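Local coordinates for Lmo0325 protein (Listeria monocytogenes EGD-e, PDB 4RYK) that probably binds DNA as a transcriptional regulator of the Rgg type, pairing a helix-turn-helix domain with an all-helical C-terminal repeat domain, at residues L153-F167 / F182-Y196. Residues are numbered along the deposited sequence; the frame is centred on the assembly and turned at random.
Sequences LWKMQTWTLEEVRIF and FYQIMLKSYEKYRYY
The carbonyl oxygen of Q157 accepts a hydrogen bond from K188 NZ (2.8 Å), which approaches in the carbonyl plane at a C=O...N angle of 154°; lysine suits this solvent-exposed edge of the contact because its long chain, kinked about CG-CD, delivers NZ to the loop carbonyl. The bond ties loop 154-160 to helix 182-193 within the Rgg-type, TPR-like C-terminal domain, where helices 161-167 and 182-193 pack as a helical hairpin, 137° between their directions. Inside, W159 lays a broad, largely apolar indole against the helix. I185 CG2, anti to its own backbone N, sits 3.8 Å from the centroid of the five-membered ring in a CH-pi contact, while E163 CB and L153 CD2 lie over the opposite face, off centre. M186 CB meets W159 CZ3 at 3.4 Å; the F182 and W159 side chains cross at about a right angle, F182 CB 4.0 Å from W159 CH2. A water bridges W159 N and I185 O. The backbone N of T160, the N-cap residue, donates to E163 OE1 (2.8 Å), the glutamate half of a capping box, and both side chains also bind K21 of the second subunit. L161 sets methyl CD2 over the centre of the Y193 ring in a CH-pi contact, 3.8 Å from the centroid and 9° off the normal.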
loop_
_atom_site.group_PDB
_atom_site.type_symbol
_atom_site.label_atom_id
_atom_site.label_comp_id
_atom_site.label_asym_id
_atom_site.label_seq_id
_atom_site.Cartn_x
_atom_site.Cartn_y
_atom_site.Cartn_z
ATOM N N LEU A 153 8.170 -12.844 22.457
ATOM C CA LEU A 153 6.721 -12.763 22.298
ATOM C C LEU A 153 5.917 -13.126 23.567
ATOM O O LEU A 153 4.812 -12.642 23.761
ATOM C CB LEU A 153 6.269 -13.686 21.184
ATOM C CG LEU A 153 6.789 -13.349 19.776
ATOM C CD1 LEU A 153 6.344 -14.442 18.807
ATOM C CD2 LEU A 153 6.286 -11.986 19.309
ATOM N N TRP A 154 6.447 -14.056 24.358
ATOM C CA TRP A 154 5.842 -14.497 25.635
ATOM C C TRP A 154 5.473 -13.326 26.483
ATOM O O TRP A 154 6.250 -12.380 26.659
ATOM C CB TRP A 154 6.880 -15.347 26.357
ATOM C CG TRP A 154 6.512 -15.950 27.587
ATOM C CD1 TRP A 154 5.363 -16.652 27.844
ATOM C CD2 TRP A 154 7.351 -16.083 28.764
ATOM N NE1 TRP A 154 5.412 -17.166 29.108
ATOM C CE2 TRP A 154 6.613 -16.833 29.707
ATOM C CE3 TRP A 154 8.664 -15.640 29.107
ATOM C CZ2 TRP A 154 7.148 -17.169 31.026
ATOM C CZ3 TRP A 154 9.180 -15.936 30.398
ATOM C CH2 TRP A 154 8.414 -16.706 31.344
ATOM N N LYS A 155 4.254 -13.378 26.973
ATOM C CA LYS A 155 3.670 -12.364 27.879
ATOM C C LYS A 155 3.376 -10.984 27.237
ATOM O O LYS A 155 2.909 -10.112 27.917
ATOM C CB LYS A 155 4.478 -12.215 29.191
ATOM C CG LYS A 155 4.393 -13.431 30.103
ATOM C CD LYS A 155 5.200 -13.237 31.419
ATOM C CE LYS A 155 6.684 -13.418 31.180
ATOM N NZ LYS A 155 7.501 -13.364 32.380
HETATM N N MSE A 156 3.624 -10.791 25.950
HETATM C CA MSE A 156 3.166 -9.542 25.296
HETATM C C MSE A 156 1.679 -9.656 25.041
HETATM O O MSE A 156 1.154 -10.722 24.650
HETATM C CB MSE A 156 3.865 -9.305 23.971
HETATM C CG MSE A 156 5.339 -9.043 24.147
HETATM SE SE MSE A 156 6.235 -8.640 22.420
HETATM C CE MSE A 156 5.071 -7.208 21.854
ATOM N N GLN A 157 0.982 -8.569 25.249
ATOM C CA GLN A 157 -0.479 -8.576 25.178
ATOM C C GLN A 157 -0.969 -7.968 23.895
ATOM O O GLN A 157 -2.111 -8.213 23.477
ATOM C CB GLN A 157 -1.082 -7.742 26.316
ATOM C CG GLN A 157 -0.700 -8.149 27.712
ATOM C CD GLN A 157 -1.123 -9.556 28.030
ATOM O OE1 GLN A 157 -0.561 -10.175 28.936
ATOM N NE2 GLN A 157 -2.103 -10.090 27.281
ATOM N N THR A 158 -0.146 -7.097 23.317
ATOM C CA THR A 158 -0.523 -6.416 22.077
ATOM C C THR A 158 0.725 -6.369 21.160
ATOM O O THR A 158 1.874 -6.230 21.620
ATOM C CB THR A 158 -1.090 -5.020 22.315
ATOM O OG1 THR A 158 -0.105 -4.246 22.939
ATOM C CG2 THR A 158 -2.212 -5.044 23.263
ATOM N N TRP A 159 0.467 -6.586 19.874
ATOM C CA TRP A 159 1.508 -6.725 18.859
ATOM C C TRP A 159 1.450 -5.538 17.909
ATOM O O TRP A 159 0.377 -5.036 17.624
ATOM C CB TRP A 159 1.272 -7.985 18.093
ATOM C CG TRP A 159 1.673 -9.251 18.779
ATOM C CD1 TRP A 159 1.922 -9.450 20.094
ATOM C CD2 TRP A 159 1.758 -10.532 18.165
ATOM N NE1 TRP A 159 2.211 -10.789 20.342
ATOM C CE2 TRP A 159 2.077 -11.475 19.176
ATOM C CE3 TRP A 159 1.606 -10.975 16.862
ATOM C CZ2 TRP A 159 2.291 -12.813 18.903
ATOM C CZ3 TRP A 159 1.776 -12.320 16.596
ATOM C CH2 TRP A 159 2.126 -13.227 17.621
ATOM N N THR A 160 2.605 -5.063 17.476
ATOM C CA THR A 160 2.685 -4.254 16.285
ATOM C C THR A 160 3.096 -5.175 15.145
ATOM O O THR A 160 3.183 -6.391 15.327
ATOM C CB THR A 160 3.703 -3.121 16.465
ATOM O OG1 THR A 160 5.004 -3.679 16.547
ATOM C CG2 THR A 160 3.402 -2.344 17.758
ATOM N N LEU A 161 3.313 -4.636 13.943
ATOM C CA LEU A 161 3.590 -5.527 12.820
ATOM C C LEU A 161 4.915 -6.258 12.950
ATOM O O LEU A 161 5.089 -7.331 12.377
ATOM C CB LEU A 161 3.514 -4.789 11.503
ATOM C CG LEU A 161 2.126 -4.239 11.239
ATOM C CD1 LEU A 161 2.115 -3.486 9.919
ATOM C CD2 LEU A 161 1.041 -5.293 11.210
ATOM N N GLU A 162 5.849 -5.703 13.704
ATOM C CA GLU A 162 7.103 -6.402 13.981
ATOM C C GLU A 162 6.846 -7.817 14.545
ATOM O O GLU A 162 7.465 -8.779 14.133
ATOM C CB GLU A 162 7.952 -5.566 14.950
ATOM C CG GLU A 162 9.247 -6.240 15.405
ATOM C CD GLU A 162 10.290 -6.246 14.303
ATOM O OE1 GLU A 162 10.106 -5.552 13.266
ATOM O OE2 GLU A 162 11.317 -6.890 14.464
ATOM N N GLU A 163 5.925 -7.950 15.489
ATOM C CA GLU A 163 5.679 -9.253 16.094
ATOM C C GLU A 163 4.947 -10.156 15.147
ATOM O O GLU A 163 5.166 -11.364 15.147
ATOM C CB GLU A 163 4.913 -9.111 17.411
ATOM C CG GLU A 163 5.758 -8.555 18.554
ATOM C CD GLU A 163 5.983 -7.036 18.440
ATOM O OE1 GLU A 163 5.041 -6.295 18.086
ATOM O OE2 GLU A 163 7.103 -6.557 18.689
ATOM N N VAL A 164 4.102 -9.582 14.300
ATOM C CA VAL A 164 3.427 -10.341 13.245
ATOM C C VAL A 164 4.476 -10.972 12.328
ATOM O O VAL A 164 4.406 -12.148 11.988
ATOM C CB VAL A 164 2.461 -9.467 12.389
ATOM C CG1 VAL A 164 1.838 -10.296 11.337
ATOM C CG2 VAL A 164 1.346 -8.910 13.244
ATOM N N ARG A 165 5.493 -10.207 11.963
ATOM C CA ARG A 165 6.580 -10.765 11.136
ATOM C C ARG A 165 7.405 -11.788 11.897
ATOM O O ARG A 165 7.780 -12.805 11.359
ATOM C CB ARG A 165 7.485 -9.636 10.703
ATOM C CG ARG A 165 6.823 -8.739 9.693
ATOM C CD ARG A 165 7.567 -7.437 9.701
ATOM N NE ARG A 165 7.116 -6.743 8.560
ATOM C CZ ARG A 165 6.714 -5.503 8.483
ATOM N NH1 ARG A 165 6.757 -4.598 9.517
ATOM N NH2 ARG A 165 6.323 -5.164 7.261
ATOM N N ILE A 166 7.684 -11.521 13.167
ATOM C CA ILE A 166 8.454 -12.465 13.949
ATOM C C ILE A 166 7.701 -13.801 14.039
ATOM O O ILE A 166 8.260 -14.874 13.767
ATOM C CB ILE A 166 8.774 -11.901 15.334
ATOM C CG1 ILE A 166 9.853 -10.821 15.233
ATOM C CG2 ILE A 166 9.255 -13.030 16.242
ATOM C CD1 ILE A 166 9.937 -9.922 16.444
ATOM N N PHE A 167 6.411 -13.711 14.375
ATOM C CA PHE A 167 5.555 -14.859 14.560
ATOM C C PHE A 167 5.561 -15.658 13.308
ATOM O O PHE A 167 5.663 -16.898 13.347
ATOM C CB PHE A 167 4.124 -14.442 14.812
ATOM C CG PHE A 167 3.195 -15.565 15.008
ATOM C CD1 PHE A 167 3.442 -16.506 15.995
ATOM C CD2 PHE A 167 2.037 -15.648 14.291
ATOM C CE1 PHE A 167 2.544 -17.533 16.234
ATOM C CE2 PHE A 167 1.136 -16.664 14.528
ATOM C CZ PHE A 167 1.396 -17.611 15.477
ATOM N N PHE A 182 -0.547 -17.451 20.793
ATOM C CA PHE A 182 0.016 -16.323 20.056
ATOM C C PHE A 182 -0.908 -15.883 18.895
ATOM O O PHE A 182 -1.091 -14.701 18.655
ATOM C CB PHE A 182 1.415 -16.637 19.488
ATOM C CG PHE A 182 2.520 -16.661 20.499
ATOM C CD1 PHE A 182 2.488 -15.895 21.651
ATOM C CD2 PHE A 182 3.621 -17.429 20.273
ATOM C CE1 PHE A 182 3.521 -15.928 22.580
ATOM C CE2 PHE A 182 4.647 -17.494 21.208
ATOM C CZ PHE A 182 4.604 -16.744 22.361
ATOM N N TYR A 183 -1.447 -16.845 18.170
ATOM C CA TYR A 183 -2.434 -16.590 17.157
ATOM C C TYR A 183 -3.617 -15.735 17.657
ATOM O O TYR A 183 -4.004 -14.750 17.000
ATOM C CB TYR A 183 -2.919 -17.929 16.565
ATOM C CG TYR A 183 -4.050 -17.790 15.561
ATOM C CD1 TYR A 183 -3.781 -17.568 14.238
ATOM C CD2 TYR A 183 -5.381 -17.914 15.929
ATOM C CE1 TYR A 183 -4.813 -17.432 13.316
ATOM C CE2 TYR A 183 -6.406 -17.790 15.003
ATOM C CZ TYR A 183 -6.108 -17.544 13.699
ATOM O OH TYR A 183 -7.086 -17.396 12.732
ATOM N N GLN A 184 -4.179 -16.091 18.814
ATOM C CA GLN A 184 -5.245 -15.289 19.421
ATOM C C GLN A 184 -4.761 -13.863 19.724
ATOM O O GLN A 184 -5.416 -12.910 19.392
ATOM C CB GLN A 184 -5.855 -15.987 20.645
ATOM C CG GLN A 184 -6.723 -17.166 20.222
ATOM C CD GLN A 184 -7.136 -18.106 21.365
ATOM O OE1 GLN A 184 -6.794 -17.925 22.556
ATOM N NE2 GLN A 184 -7.883 -19.143 20.998
ATOM N N ILE A 185 -3.580 -13.681 20.251
ATOM C CA ILE A 185 -3.073 -12.301 20.407
ATOM C C ILE A 185 -2.905 -11.552 19.074
ATOM O O ILE A 185 -3.278 -10.384 18.973
ATOM C CB ILE A 185 -1.714 -12.306 21.091
ATOM C CG1 ILE A 185 -1.754 -13.093 22.407
ATOM C CG2 ILE A 185 -1.219 -10.893 21.302
ATOM C CD1 ILE A 185 -2.250 -12.329 23.602
HETATM N N MSE A 186 -2.308 -12.225 18.077
HETATM C CA MSE A 186 -2.141 -11.736 16.676
HETATM C C MSE A 186 -3.514 -11.242 16.240
HETATM O O MSE A 186 -3.640 -10.158 15.655
HETATM C CB MSE A 186 -1.503 -12.800 15.683
HETATM C CG MSE A 186 -1.036 -12.724 14.100
HETATM SE SE MSE A 186 -2.806 -12.815 13.123
HETATM C CE MSE A 186 -2.607 -14.752 13.150
ATOM N N LEU A 187 -4.558 -12.029 16.449
ATOM C CA LEU A 187 -5.885 -11.634 15.925
ATOM C C LEU A 187 -6.346 -10.278 16.432
ATOM O O LEU A 187 -6.972 -9.572 15.689
ATOM C CB LEU A 187 -6.983 -12.652 16.200
ATOM C CG LEU A 187 -6.973 -13.924 15.371
ATOM C CD1 LEU A 187 -8.170 -14.790 15.777
ATOM C CD2 LEU A 187 -6.977 -13.603 13.871
ATOM N N LYS A 188 -6.035 -9.913 17.666
ATOM C CA LYS A 188 -6.415 -8.588 18.168
ATOM C C LYS A 188 -5.724 -7.479 17.360
ATOM O O LYS A 188 -6.260 -6.427 17.154
ATOM C CB LYS A 188 -6.021 -8.435 19.610
ATOM C CG LYS A 188 -6.701 -9.458 20.483
ATOM C CD LYS A 188 -6.525 -9.155 21.962
ATOM C CE LYS A 188 -5.079 -8.843 22.313
ATOM N NZ LYS A 188 -4.853 -8.852 23.794
ATOM N N SER A 189 -4.517 -7.718 16.901
ATOM C CA SER A 189 -3.873 -6.679 16.128
ATOM C C SER A 189 -4.384 -6.696 14.674
ATOM O O SER A 189 -4.560 -5.641 14.071
ATOM C CB SER A 189 -2.347 -6.783 16.234
ATOM O OG SER A 189 -1.845 -7.777 15.352
ATOM N N TYR A 190 -4.666 -7.871 14.137
ATOM C CA TYR A 190 -5.316 -7.989 12.857
ATOM C C TYR A 190 -6.574 -7.095 12.766
ATOM O O TYR A 190 -6.789 -6.410 11.779
ATOM C CB TYR A 190 -5.657 -9.464 12.575
ATOM C CG TYR A 190 -6.733 -9.599 11.515
ATOM C CD1 TYR A 190 -6.469 -9.247 10.211
ATOM C CD2 TYR A 190 -8.029 -10.034 11.832
ATOM C CE1 TYR A 190 -7.463 -9.315 9.239
ATOM C CE2 TYR A 190 -9.023 -10.134 10.865
ATOM C CZ TYR A 190 -8.735 -9.776 9.567
ATOM O OH TYR A 190 -9.685 -9.795 8.559
ATOM N N GLU A 191 -7.381 -7.080 13.813
ATOM C CA GLU A 191 -8.622 -6.343 13.809
ATOM C C GLU A 191 -8.410 -4.822 13.648
ATOM O O GLU A 191 -9.226 -4.167 13.085
ATOM C CB GLU A 191 -9.435 -6.661 15.106
ATOM C CG GLU A 191 -10.081 -8.049 15.104
ATOM C CD GLU A 191 -11.183 -8.184 14.034
ATOM O OE1 GLU A 191 -11.767 -7.142 13.650
ATOM O OE2 GLU A 191 -11.477 -9.319 13.564
ATOM N N LYS A 192 -7.328 -4.281 14.178
ATOM C CA LYS A 192 -6.927 -2.885 13.939
ATOM C C LYS A 192 -6.349 -2.725 12.540
ATOM O O LYS A 192 -6.764 -1.870 11.741
ATOM C CB LYS A 192 -5.818 -2.491 14.908
ATOM C CG LYS A 192 -6.069 -2.771 16.370
ATOM C CD LYS A 192 -7.294 -2.004 16.831
ATOM C CE LYS A 192 -7.711 -2.382 18.248
ATOM N NZ LYS A 192 -6.811 -1.772 19.267
ATOM N N TYR A 193 -5.415 -3.604 12.224
ATOM C CA TYR A 193 -4.560 -3.405 11.079
ATOM C C TYR A 193 -5.173 -3.820 9.738
ATOM O O TYR A 193 -4.567 -3.595 8.705
ATOM C CB TYR A 193 -3.222 -4.126 11.255
ATOM C CG TYR A 193 -2.251 -3.500 12.209
ATOM C CD1 TYR A 193 -1.581 -2.345 11.878
ATOM C CD2 TYR A 193 -1.960 -4.087 13.454
ATOM C CE1 TYR A 193 -0.666 -1.758 12.741
ATOM C CE2 TYR A 193 -1.030 -3.500 14.338
ATOM C CZ TYR A 193 -0.393 -2.345 13.972
ATOM O OH TYR A 193 0.532 -1.722 14.780
ATOM N N ARG A 194 -6.352 -4.433 9.746
ATOM C CA ARG A 194 -6.910 -4.925 8.499
ATOM C C ARG A 194 -7.315 -3.740 7.629
ATOM O O ARG A 194 -7.469 -3.914 6.454
ATOM C CB ARG A 194 -8.118 -5.839 8.714
ATOM C CG ARG A 194 -9.267 -5.233 9.494
ATOM C CD ARG A 194 -10.248 -6.320 9.919
ATOM N NE ARG A 194 -11.126 -6.587 8.803
ATOM C CZ ARG A 194 -12.444 -6.528 8.829
ATOM N NH1 ARG A 194 -13.096 -6.261 9.955
ATOM N NH2 ARG A 194 -13.114 -6.774 7.715
ATOM N N TYR A 195 -7.499 -2.571 8.211
ATOM C CA TYR A 195 -7.750 -1.368 7.433
ATOM C C TYR A 195 -6.455 -0.594 7.071
ATOM O O TYR A 195 -6.503 0.512 6.543
ATOM C CB TYR A 195 -8.794 -0.477 8.143
ATOM C CG TYR A 195 -10.099 -1.213 8.472
ATOM C CD1 TYR A 195 -10.230 -1.904 9.676
ATOM C CD2 TYR A 195 -11.171 -1.261 7.564
ATOM C CE1 TYR A 195 -11.397 -2.597 9.998
ATOM C CE2 TYR A 195 -12.349 -1.935 7.884
ATOM C CZ TYR A 195 -12.443 -2.608 9.105
ATOM O OH TYR A 195 -13.558 -3.321 9.472
ATOM N N TYR A 196 -5.297 -1.151 7.392
ATOM C CA TYR A 196 -4.040 -0.521 7.053
ATOM C C TYR A 196 -3.572 -1.189 5.733
ATOM O O TYR A 196 -3.431 -2.406 5.634
ATOM C CB TYR A 196 -3.043 -0.701 8.191
ATOM C CG TYR A 196 -1.665 -0.082 8.027
ATOM C CD1 TYR A 196 -1.486 1.185 7.475
ATOM C CD2 TYR A 196 -0.548 -0.736 8.514
ATOM C CE1 TYR A 196 -0.220 1.728 7.339
ATOM C CE2 TYR A 196 0.708 -0.209 8.378
ATOM C CZ TYR A 196 0.871 1.023 7.802
ATOM O OH TYR A 196 2.152 1.510 7.700
HETATM O O HOH W 1 -2.300 -7.970 19.495
HETATM O O HOH W 2 -0.320 -1.692 17.331
#